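Local coordinates for homocitrate synthase (Sulfolobus acidocaldarius, PDB 6KTQ), which catalyses the aldol-type condensation of 2-oxoglutarate with acetyl-CoA to homocitrate, the first step of lysine biosynthesis through the alpha-aminoadipate pathway, at residues E44-V49 with S298-P303; R165-D170 with R193-D198; F224-H229 with G245-I250. All coordinates share one frame; numbering follows the deposited sequence.

Contact 1: E44-V49 with S298-P303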
loop_
_atom_site.group_PDB
_atom_site.type_symbol
_atom_site.label_atom_id
_atom_site.label_comp_id
_atom_site.label_asym_id
_atom_site.label_seq_id
_atom_site.Cartn_x
_atom_site.Cartn_y
_atom_site.Cartn_z
ATOM N N GLU A 44 34.178 1.160 6.563
ATOM C CA GLU A 44 35.501 1.463 7.127
ATOM C C GLU A 44 35.411 1.933 8.588
ATOM O O GLU A 44 36.431 2.186 9.205
ATOM C CB GLU A 44 36.245 2.491 6.264
ATOM C CG GLU A 44 37.725 2.237 6.209
ATOM C CD GLU A 44 38.520 3.330 5.513
ATOM O OE1 GLU A 44 37.968 4.415 5.180
ATOM O OE2 GLU A 44 39.721 3.101 5.288
ATOM N N GLN A 45 34.210 2.047 9.155
ATOM C CA GLN A 45 34.071 2.315 10.601
ATOM C C GLN A 45 34.022 1.037 11.429
ATOM O O GLN A 45 33.802 1.095 12.628
ATOM C CB GLN A 45 32.868 3.214 10.896
ATOM C CG GLN A 45 33.023 4.613 10.311
ATOM C CD GLN A 45 31.803 5.502 10.448
ATOM O OE1 GLN A 45 31.474 6.219 9.524
ATOM N NE2 GLN A 45 31.137 5.463 11.590
ATOM N N THR A 46 34.221 -0.115 10.782
ATOM C CA THR A 46 34.331 -1.380 11.477
ATOM C C THR A 46 35.653 -1.436 12.273
ATOM O O THR A 46 36.713 -1.172 11.706
ATOM C CB THR A 46 34.329 -2.547 10.468
ATOM O OG1 THR A 46 33.256 -2.393 9.508
ATOM C CG2 THR A 46 34.210 -3.873 11.189
ATOM N N PRO A 47 35.597 -1.795 13.572
ATOM C CA PRO A 47 36.821 -2.005 14.308
ATOM C C PRO A 47 37.797 -2.864 13.519
ATOM O O PRO A 47 37.437 -3.926 13.007
ATOM C CB PRO A 47 36.358 -2.730 15.585
ATOM C CG PRO A 47 34.984 -2.219 15.787
ATOM C CD PRO A 47 34.417 -2.028 14.411
ATOM N N GLY A 48 39.028 -2.403 13.420
ATOM C CA GLY A 48 40.082 -3.211 12.803
ATOM C C GLY A 48 40.138 -3.166 11.295
ATOM O O GLY A 48 41.018 -3.788 10.690
ATOM N N VAL A 49 39.236 -2.414 10.667
ATOM C CA VAL A 49 39.157 -2.357 9.217
ATOM C C VAL A 49 39.609 -0.982 8.732
ATOM O O VAL A 49 39.073 0.039 9.149
ATOM C CB VAL A 49 37.720 -2.618 8.700
ATOM C CG1 VAL A 49 37.650 -2.436 7.208
ATOM C CG2 VAL A 49 37.281 -4.033 9.029
ATOM N N SER A 298 39.291 -6.035 3.919
ATOM C CA SER A 298 38.836 -5.731 5.272
ATOM C C SER A 298 39.567 -6.590 6.270
ATOM O O SER A 298 39.746 -6.199 7.423
ATOM C CB SER A 298 37.315 -5.947 5.398
ATOM O OG SER A 298 36.987 -7.333 5.358
ATOM N N GLY A 299 39.980 -7.764 5.829
ATOM C CA GLY A 299 40.605 -8.749 6.695
ATOM C C GLY A 299 39.666 -9.456 7.659
ATOM O O GLY A 299 40.132 -10.147 8.553
ATOM N N ILE A 300 38.349 -9.287 7.510
ATOM C CA ILE A 300 37.378 -9.999 8.371
ATOM C C ILE A 300 36.743 -11.098 7.529
ATOM O O ILE A 300 36.116 -10.821 6.489
ATOM C CB ILE A 300 36.304 -9.065 8.909
ATOM C CG1 ILE A 300 36.942 -7.931 9.703
ATOM C CG2 ILE A 300 35.299 -9.810 9.812
ATOM C CD1 ILE A 300 35.929 -7.105 10.439
ATOM N N ALA A 301 36.935 -12.340 7.948
ATOM C CA ALA A 301 36.388 -13.476 7.208
ATOM C C ALA A 301 34.888 -13.561 7.410
ATOM O O ALA A 301 34.408 -13.314 8.505
ATOM C CB ALA A 301 37.019 -14.765 7.670
ATOM N N LEU A 302 34.167 -13.930 6.362
ATOM C CA LEU A 302 32.746 -14.223 6.482
ATOM C C LEU A 302 32.617 -15.594 7.157
ATOM O O LEU A 302 33.354 -16.526 6.814
ATOM C CB LEU A 302 32.092 -14.248 5.092
ATOM C CG LEU A 302 31.016 -13.207 4.688
ATOM C CD1 LEU A 302 30.746 -12.111 5.705
ATOM C CD2 LEU A 302 31.348 -12.605 3.350
ATOM N N PRO A 303 31.681 -15.731 8.112
ATOM C CA PRO A 303 31.479 -17.050 8.634
ATOM C C PRO A 303 30.877 -17.976 7.553
ATOM O O PRO A 303 30.316 -17.503 6.558
ATOM C CB PRO A 303 30.523 -16.802 9.806
ATOM C CG PRO A 303 29.702 -15.639 9.355
ATOM C CD PRO A 303 30.699 -14.762 8.648
#
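Val49 meets both Ser298 and Ile300 where the loop that follows strand 31-37 comes up against the end of helix 287-298. Both its methyls take part. Val49 CG1, anti to the backbone N (chi1 175°), lies 4.0 Å from CB of Ser298, while CG2 reaches CD1 of Ile300 at 3.6 Å, the two side chains crossing at about a right angle. Val49 CG2 also lies 3.7 Å from Ser298 O. Ile300 turns the same CD1 to the CG2 methyl of Thr46, tip to tip at 3.7 Å, so one terminal methyl touches two residues of the 44-49 loop. A type II turn from Thr46 to Val49, closed by the bond from Val49 N to Thr46 O, sets these two methyl-bearing residues side by side. The hydroxyl of Ser298 stays out of the contact: Ser298 OG is hydrogen-bonded to Val294 O and accepts from Ile300 N at 3.2 Å, an ST turn that carries the chain past Gly299. The OG1 of Thr46 likewise bonds elsewhere, to Gly43 O and Gly258 N. With an alanine in place of Val49 both methyls go, and CD1 of Ile300 and CB of Ser298 would probably lose their closest partners in this loop. With no hydrogen bond between 44-49 and 298-303, the junction rests on van der Waals packing of aliphatic groups, the hydroxyls of Thr46 and Ser298 finding partners elsewhere.

Contact 2: R165-D170 with R193-D198. With AKG (2-oxoglutaric acid), chain D; COA (coenzyme A), chain E.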
loop_
_atom_site.group_PDB
_atom_site.type_symbol
_atom_site.label_atom_id
_atom_site.label_comp_id
_atom_site.label_asym_id
_atom_site.label_seq_id
_atom_site.Cartn_x
_atom_site.Cartn_y
_atom_site.Cartn_z
ATOM N N ARG A 165 21.739 15.471 0.670
ATOM C CA ARG A 165 20.978 14.620 1.568
ATOM C C ARG A 165 21.199 15.069 3.002
ATOM O O ARG A 165 22.289 15.487 3.358
ATOM C CB ARG A 165 21.379 13.151 1.385
ATOM C CG ARG A 165 20.668 12.237 2.358
ATOM C CD ARG A 165 21.177 10.816 2.193
ATOM N NE ARG A 165 22.205 10.464 3.161
ATOM C CZ ARG A 165 23.233 9.650 2.924
ATOM N NH1 ARG A 165 23.435 9.131 1.724
ATOM N NH2 ARG A 165 24.089 9.385 3.902
ATOM N N PHE A 166 20.170 14.979 3.830
ATOM C CA PHE A 166 20.324 15.157 5.244
ATOM C C PHE A 166 20.105 13.813 5.893
ATOM O O PHE A 166 19.126 13.155 5.600
ATOM C CB PHE A 166 19.320 16.159 5.823
ATOM C CG PHE A 166 19.375 16.229 7.309
ATOM C CD1 PHE A 166 20.448 16.849 7.930
ATOM C CD2 PHE A 166 18.408 15.596 8.096
ATOM C CE1 PHE A 166 20.550 16.871 9.297
ATOM C CE2 PHE A 166 18.497 15.627 9.470
ATOM C CZ PHE A 166 19.567 16.262 10.075
ATOM N N THR A 167 21.008 13.418 6.787
ATOM C CA THR A 167 20.833 12.201 7.560
ATOM C C THR A 167 20.377 12.545 8.949
ATOM O O THR A 167 21.060 13.281 9.665
ATOM C CB THR A 167 22.137 11.392 7.634
ATOM O OG1 THR A 167 22.434 10.883 6.345
ATOM C CG2 THR A 167 21.993 10.231 8.589
ATOM N N ALA A 168 19.216 12.028 9.323
ATOM C CA ALA A 168 18.694 12.187 10.637
ATOM C C ALA A 168 19.203 11.031 11.483
ATOM O O ALA A 168 18.657 9.927 11.463
ATOM C CB ALA A 168 17.174 12.218 10.621
ATOM N N GLU A 169 20.280 11.298 12.216
ATOM C CA GLU A 169 20.933 10.288 13.013
ATOM C C GLU A 169 20.128 10.049 14.276
ATOM O O GLU A 169 19.599 11.001 14.890
ATOM C CB GLU A 169 22.379 10.732 13.297
ATOM C CG GLU A 169 23.193 9.790 14.130
ATOM C CD GLU A 169 24.657 10.208 14.239
ATOM O OE1 GLU A 169 25.510 9.304 14.401
ATOM O OE2 GLU A 169 24.955 11.432 14.194
ATOM N N ASP A 170 20.032 8.773 14.654
ATOM C CA ASP A 170 19.193 8.303 15.769
ATOM C C ASP A 170 17.725 8.734 15.624
ATOM O O ASP A 170 17.014 8.940 16.620
ATOM C CB ASP A 170 19.752 8.779 17.099
ATOM C CG ASP A 170 19.385 7.894 18.249
ATOM O OD1 ASP A 170 18.990 6.725 18.062
ATOM O OD2 ASP A 170 19.486 8.359 19.387
ATOM N N ARG A 193 16.866 14.562 -0.468
ATOM C CA ARG A 193 16.797 13.216 0.124
ATOM C C ARG A 193 17.005 13.339 1.623
ATOM O O ARG A 193 17.736 14.226 2.095
ATOM C CB ARG A 193 17.869 12.268 -0.472
ATOM C CG ARG A 193 17.822 12.020 -1.974
ATOM C CD ARG A 193 18.617 10.764 -2.348
ATOM N NE ARG A 193 17.893 9.641 -1.776
ATOM C CZ ARG A 193 16.876 9.022 -2.355
ATOM N NH1 ARG A 193 16.533 9.287 -3.610
ATOM N NH2 ARG A 193 16.217 8.107 -1.683
ATOM N N VAL A 194 16.328 12.484 2.383
ATOM C CA VAL A 194 16.560 12.372 3.810
ATOM C C VAL A 194 16.808 10.900 4.125
ATOM O O VAL A 194 16.016 10.043 3.730
ATOM C CB VAL A 194 15.394 12.874 4.649
ATOM C CG1 VAL A 194 15.587 12.525 6.110
ATOM C CG2 VAL A 194 15.239 14.391 4.508
ATOM N N SER A 195 17.891 10.618 4.852
ATOM C CA SER A 195 18.122 9.272 5.380
ATOM C C SER A 195 17.636 9.188 6.798
ATOM O O SER A 195 18.017 10.006 7.687
ATOM C CB SER A 195 19.608 8.864 5.332
ATOM O OG SER A 195 19.805 7.617 6.031
ATOM N N ILE A 196 16.796 8.186 7.020
ATOM C CA ILE A 196 16.278 7.869 8.346
ATOM C C ILE A 196 17.233 6.786 8.883
ATOM O O ILE A 196 17.318 5.683 8.319
ATOM C CB ILE A 196 14.815 7.366 8.257
ATOM C CG1 ILE A 196 13.895 8.421 7.603
ATOM C CG2 ILE A 196 14.277 6.916 9.610
ATOM C CD1 ILE A 196 13.780 9.736 8.350
ATOM N N ALA A 197 17.968 7.110 9.948
ATOM C CA ALA A 197 19.010 6.224 10.468
ATOM C C ALA A 197 18.568 5.523 11.712
ATOM O O ALA A 197 18.253 6.143 12.735
ATOM C CB ALA A 197 20.309 6.989 10.727
ATOM N N ASP A 198 18.515 4.203 11.615
ATOM C CA ASP A 198 18.306 3.384 12.769
ATOM C C ASP A 198 19.709 3.089 13.287
ATOM O O ASP A 198 20.267 1.988 13.123
ATOM C CB ASP A 198 17.574 2.125 12.391
ATOM C CG ASP A 198 17.168 1.319 13.580
ATOM O OD1 ASP A 198 17.138 1.848 14.728
ATOM O OD2 ASP A 198 16.885 0.123 13.357
HETATM C C1 AKG D . 24.192 6.436 11.555
HETATM O O1 AKG D . 23.936 5.262 11.884
HETATM O O2 AKG D . 23.693 7.388 12.197
HETATM C C2 AKG D . 25.095 6.674 10.409
HETATM O O5 AKG D . 26.109 5.979 10.256
HETATM C C3 AKG D . 24.740 7.750 9.387
HETATM C C4 AKG D . 23.866 7.072 8.328
HETATM C C5 AKG D . 23.521 7.890 7.090
HETATM O O3 AKG D . 22.418 7.616 6.531
HETATM O O4 AKG D . 24.310 8.800 6.683
HETATM N N1A COA E . 27.777 18.257 13.041
HETATM C C2A COA E . 28.607 19.128 13.679
HETATM N N3A COA E . 29.442 18.761 14.696
HETATM C C4A COA E . 29.466 17.494 15.152
HETATM C C5A COA E . 28.604 16.498 14.511
HETATM C C6A COA E . 27.728 16.959 13.414
HETATM N N6A COA E . 26.916 16.073 12.808
HETATM N N7A COA E . 28.837 15.328 15.135
HETATM C C8A COA E . 29.767 15.554 16.109
HETATM N N9A COA E . 30.123 16.844 16.113
HETATM C C1B COA E . 31.172 17.473 16.928
HETATM C C2B COA E . 31.056 17.286 18.416
HETATM O O2B COA E . 30.138 18.176 19.024
HETATM C C3B COA E . 32.488 17.576 18.802
HETATM O O3B COA E . 32.848 18.934 18.685
HETATM P P3B COA E . 33.839 19.578 19.767
HETATM O O7A COA E . 33.448 21.006 19.661
HETATM O O8A COA E . 35.205 19.213 19.223
HETATM O O9A COA E . 33.517 18.929 21.072
HETATM C C4B COA E . 33.280 16.825 17.764
HETATM O O4B COA E . 32.431 16.852 16.589
HETATM C C5B COA E . 33.522 15.532 18.530
HETATM O O5B COA E . 34.418 14.666 17.971
HETATM P P1A COA E . 36.020 14.565 18.051
HETATM O O1A COA E . 35.995 13.306 17.265
HETATM O O2A COA E . 36.629 14.594 19.427
HETATM O O3A COA E . 36.420 15.871 17.197
HETATM P P2A COA E . 37.711 16.097 16.311
HETATM O O4A COA E . 38.934 15.717 17.104
HETATM O O5A COA E . 37.568 17.455 15.682
HETATM O O6A COA E . 37.556 15.088 15.086
HETATM C CBP COA E . 36.542 14.102 13.127
HETATM C CCP COA E . 36.424 15.182 14.207
HETATM C CDP COA E . 35.333 14.139 12.180
HETATM C CEP COA E . 37.814 14.364 12.309
HETATM C CAP COA E . 36.679 12.760 13.852
HETATM O OAP COA E . 35.661 12.552 14.841
HETATM C C9P COA E . 36.632 11.624 12.883
HETATM O O9P COA E . 37.560 11.465 12.125
HETATM N N8P COA E . 35.531 10.869 12.928
HETATM C C7P COA E . 35.296 9.719 12.075
HETATM C C6P COA E . 34.045 9.940 11.211
HETATM C C5P COA E . 32.814 9.964 12.095
HETATM O O5P COA E . 32.930 10.169 13.312
HETATM N N4P COA E . 31.633 9.776 11.488
HETATM C C3P COA E . 30.391 9.876 12.252
HETATM C C2P COA E . 29.158 9.356 11.534
HETATM S S1P COA E . 27.753 9.817 12.593
#
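Strands 163-169 and 193-198, joined through helix 176-189 in a beta-alpha-beta crossover, are parallel neighbours in the TIM barrel of the catalytic domain, and 2-oxoglutarate is held on their inward-facing side chains. The ladder runs from Phe166 N to Arg193 O, Ser195 N to Phe166 O and Ala168 N to Ser195 O, the last at 2.9 Å; it ends in a longer bond from Ala197 N to Ala168 O, 3.3 Å. Arg165, Thr167 and Ser195 share the face that meets the substrate. Ser195 has its OG anti to the backbone N (chi1 172°), which lets it donate to O3 of the substrate's distal carboxylate at 2.7 Å, while Thr167 OG1 donates to O4 of the same group at 2.8 Å. The chain of Arg165 bends at chi3 (97°), running past Ser195, with Arg165 NE 3.7 Å from Ser195 CB. Arg165 NE then donates to Thr167 OG1 nearly in the guanidinium plane, 3.2 Å, and Arg165 NH2 makes a weak bond to O4 of 2-oxoglutarate at 2.9 Å. Thr167 OG1 is thus gripped between guanidinium and carboxylate, so the arginine probably acts on the substrate weakly and directly as well as through the threonine. Glu72 forms a salt bridge with NH2 and probably helps position the guanidinium. At the other end of the ligand, Ala197 CB lies 3.7 Å from carboxylate atom O2. On the reverse face Phe166, Ala168 and Val194 pack against helix 176-189, while strand 123-129 continues the sheet beyond 163-169 and strand 223-228 beyond 193-198.

Contact 3: F224-H229 with G245-I250. With AKG (2-oxoglutaric acid), chain D.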
loop_
_atom_site.group_PDB
_atom_site.type_symbol
_atom_site.label_atom_id
_atom_site.label_comp_id
_atom_site.label_asym_id
_atom_site.label_seq_id
_atom_site.Cartn_x
_atom_site.Cartn_y
_atom_site.Cartn_z
ATOM N N PHE A 224 13.372 9.109 0.471
ATOM C CA PHE A 224 13.870 8.695 1.765
ATOM C C PHE A 224 14.803 7.484 1.625
ATOM O O PHE A 224 14.567 6.578 0.802
ATOM C CB PHE A 224 12.697 8.384 2.691
ATOM C CG PHE A 224 11.981 9.603 3.175
ATOM C CD1 PHE A 224 12.389 10.242 4.334
ATOM C CD2 PHE A 224 10.913 10.136 2.450
ATOM C CE1 PHE A 224 11.753 11.394 4.779
ATOM C CE2 PHE A 224 10.272 11.289 2.881
ATOM C CZ PHE A 224 10.676 11.913 4.048
ATOM N N ASP A 225 15.863 7.505 2.428
ATOM C CA ASP A 225 16.784 6.363 2.582
ATOM C C ASP A 225 16.533 5.677 3.932
ATOM O O ASP A 225 16.140 6.316 4.916
ATOM C CB ASP A 225 18.278 6.785 2.630
ATOM C CG ASP A 225 18.750 7.627 1.465
ATOM O OD1 ASP A 225 17.960 8.184 0.671
ATOM O OD2 ASP A 225 20.006 7.743 1.348
ATOM N N ILE A 226 16.848 4.382 3.981
ATOM C CA ILE A 226 16.901 3.641 5.215
ATOM C C ILE A 226 18.356 3.203 5.473
ATOM O O ILE A 226 19.030 2.618 4.607
ATOM C CB ILE A 226 15.953 2.440 5.195
ATOM C CG1 ILE A 226 16.084 1.611 6.470
ATOM C CG2 ILE A 226 16.223 1.510 4.011
ATOM C CD1 ILE A 226 15.776 2.344 7.754
ATOM N N HIS A 227 18.828 3.516 6.665
ATOM C CA HIS A 227 20.167 3.163 7.107
ATOM C C HIS A 227 19.977 2.375 8.386
ATOM O O HIS A 227 19.626 2.930 9.417
ATOM C CB HIS A 227 21.000 4.431 7.336
ATOM C CG HIS A 227 22.392 4.155 7.799
ATOM N ND1 HIS A 227 23.454 4.052 6.931
ATOM C CD2 HIS A 227 22.888 3.906 9.034
ATOM C CE1 HIS A 227 24.552 3.775 7.611
ATOM N NE2 HIS A 227 24.234 3.682 8.886
ATOM N N ALA A 228 20.148 1.067 8.294
ATOM C CA ALA A 228 19.734 0.181 9.353
ATOM C C ALA A 228 20.869 -0.672 9.896
ATOM O O ALA A 228 21.399 -1.506 9.189
ATOM C CB ALA A 228 18.630 -0.725 8.822
ATOM N N HIS A 229 21.174 -0.478 11.174
ATOM C CA HIS A 229 22.098 -1.283 11.914
ATOM C C HIS A 229 21.501 -2.572 12.420
ATOM O O HIS A 229 20.273 -2.690 12.626
ATOM C CB HIS A 229 22.677 -0.483 13.075
ATOM C CG HIS A 229 23.759 0.431 12.653
ATOM N ND1 HIS A 229 25.089 0.082 12.732
ATOM C CD2 HIS A 229 23.714 1.647 12.061
ATOM C CE1 HIS A 229 25.816 1.062 12.236
ATOM N NE2 HIS A 229 25.007 2.017 11.813
ATOM N N GLY A 245 7.226 0.518 2.566
ATOM C CA GLY A 245 6.707 1.829 2.905
ATOM C C GLY A 245 7.078 2.981 2.003
ATOM O O GLY A 245 6.639 4.098 2.255
ATOM N N GLY A 246 7.926 2.739 1.003
ATOM C CA GLY A 246 8.275 3.736 0.008
ATOM C C GLY A 246 9.692 4.303 0.050
ATOM O O GLY A 246 10.008 5.219 -0.714
ATOM N N ALA A 247 10.564 3.786 0.924
ATOM C CA ALA A 247 11.976 4.201 0.881
ATOM C C ALA A 247 12.507 3.876 -0.500
ATOM O O ALA A 247 12.281 2.782 -1.003
ATOM C CB ALA A 247 12.796 3.476 1.939
ATOM N N THR A 248 13.201 4.805 -1.135
ATOM C CA THR A 248 13.736 4.516 -2.450
ATOM C C THR A 248 15.233 4.199 -2.487
ATOM O O THR A 248 15.745 3.852 -3.541
ATOM C CB THR A 248 13.498 5.644 -3.457
ATOM O OG1 THR A 248 14.225 6.817 -3.045
ATOM C CG2 THR A 248 12.010 5.939 -3.574
ATOM N N ILE A 249 15.915 4.322 -1.359
ATOM C CA ILE A 249 17.337 3.945 -1.269
ATOM C C ILE A 249 17.558 3.161 0.010
ATOM O O ILE A 249 17.146 3.586 1.062
ATOM C CB ILE A 249 18.244 5.188 -1.288
ATOM C CG1 ILE A 249 18.215 5.860 -2.675
ATOM C CG2 ILE A 249 19.673 4.840 -0.874
ATOM C CD1 ILE A 249 18.937 5.093 -3.741
ATOM N N ILE A 250 18.185 1.997 -0.130
ATOM C CA ILE A 250 18.582 1.153 0.965
ATOM C C ILE A 250 20.108 1.222 1.089
ATOM O O ILE A 250 20.844 0.980 0.125
ATOM C CB ILE A 250 18.175 -0.328 0.702
ATOM C CG1 ILE A 250 16.635 -0.486 0.764
ATOM C CG2 ILE A 250 18.804 -1.231 1.724
ATOM C CD1 ILE A 250 16.103 -1.817 0.306
HETATM C C1 AKG D . 24.192 6.436 11.555
HETATM O O1 AKG D . 23.936 5.262 11.884
HETATM O O2 AKG D . 23.693 7.388 12.197
HETATM C C2 AKG D . 25.095 6.674 10.409
HETATM O O5 AKG D . 26.109 5.979 10.256
HETATM C C3 AKG D . 24.740 7.750 9.387
HETATM C C4 AKG D . 23.866 7.072 8.328
HETATM C C5 AKG D . 23.521 7.890 7.090
HETATM O O3 AKG D . 22.418 7.616 6.531
HETATM O O4 AKG D . 24.310 8.800 6.683
HETATM O O HOH W 1 11.140 7.826 -0.460
#
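Phe224 O accepts two backbone bonds from the chain leaving helix 235-244: one from Thr248 N at 3.0 Å and a weak one from Ile249 N at 3.4 Å. Farther along, Ile226 N donates to Ile249 O, 3.0 Å, continuing the parallel pairing of strands 223-228 and 249-252. A water extends this polar seam, accepting from Phe224 N and donating to Gly246 O, the residue whose positive phi ends the helix in a Schellman motif. Apolar contact lies on the face of Ile226 and Ile250, whose side chains run alongside each other. Ile226 CG1 is anti to the backbone N (chi1 176°), leaving CG2 to touch Ile250 CG1 at 3.8 Å. On the reverse face Asp225 lies beside Ile249, its OD1 3.6 Å from Ile249 CB, so the aliphatic chain flanks the carboxylate. OD1 forms a salt bridge with Arg193 and OD2 a hydrogen bond with His251. Site chemistry gathers at the strand's C-terminal end: C4 of 2-oxoglutarate sits 3.2 Å above the plane of the His227 ring, over its centre, and His227 and His229 bind zinc with Glu42. His227 ND1 is hydrogen-bonded to His251 while NE2 binds zinc, so the ring's rotation is probably fixed by its two nitrogens. Pairing and packing thus frame a polar chain, Asp225 OD2 to His251 to His227 ND1, that probably helps orient the zinc-binding His227.

From the N terminus, the loop after strand 31-37 supplies residues 44-49, and contact 1 closes only some 250 residues later, beyond helix 287-298. Contacts 2 and 3 both nest inside that long loop. They follow in series: contact 2 joins strands 163-169 and 193-198 across one helix, and contact 3 joins strands 223-228 and 249-252 across another. Because 193-198 and 223-228 are neighbours in the barrel sheet, the two units abut, with Arg193 NH2 2.7 Å from Thr248 OG1, and both border 2-oxoglutarate. Contact 1 touches neither, its centre about 24 Å from theirs; it ties an early barrel loop to the chain that leaves the barrel.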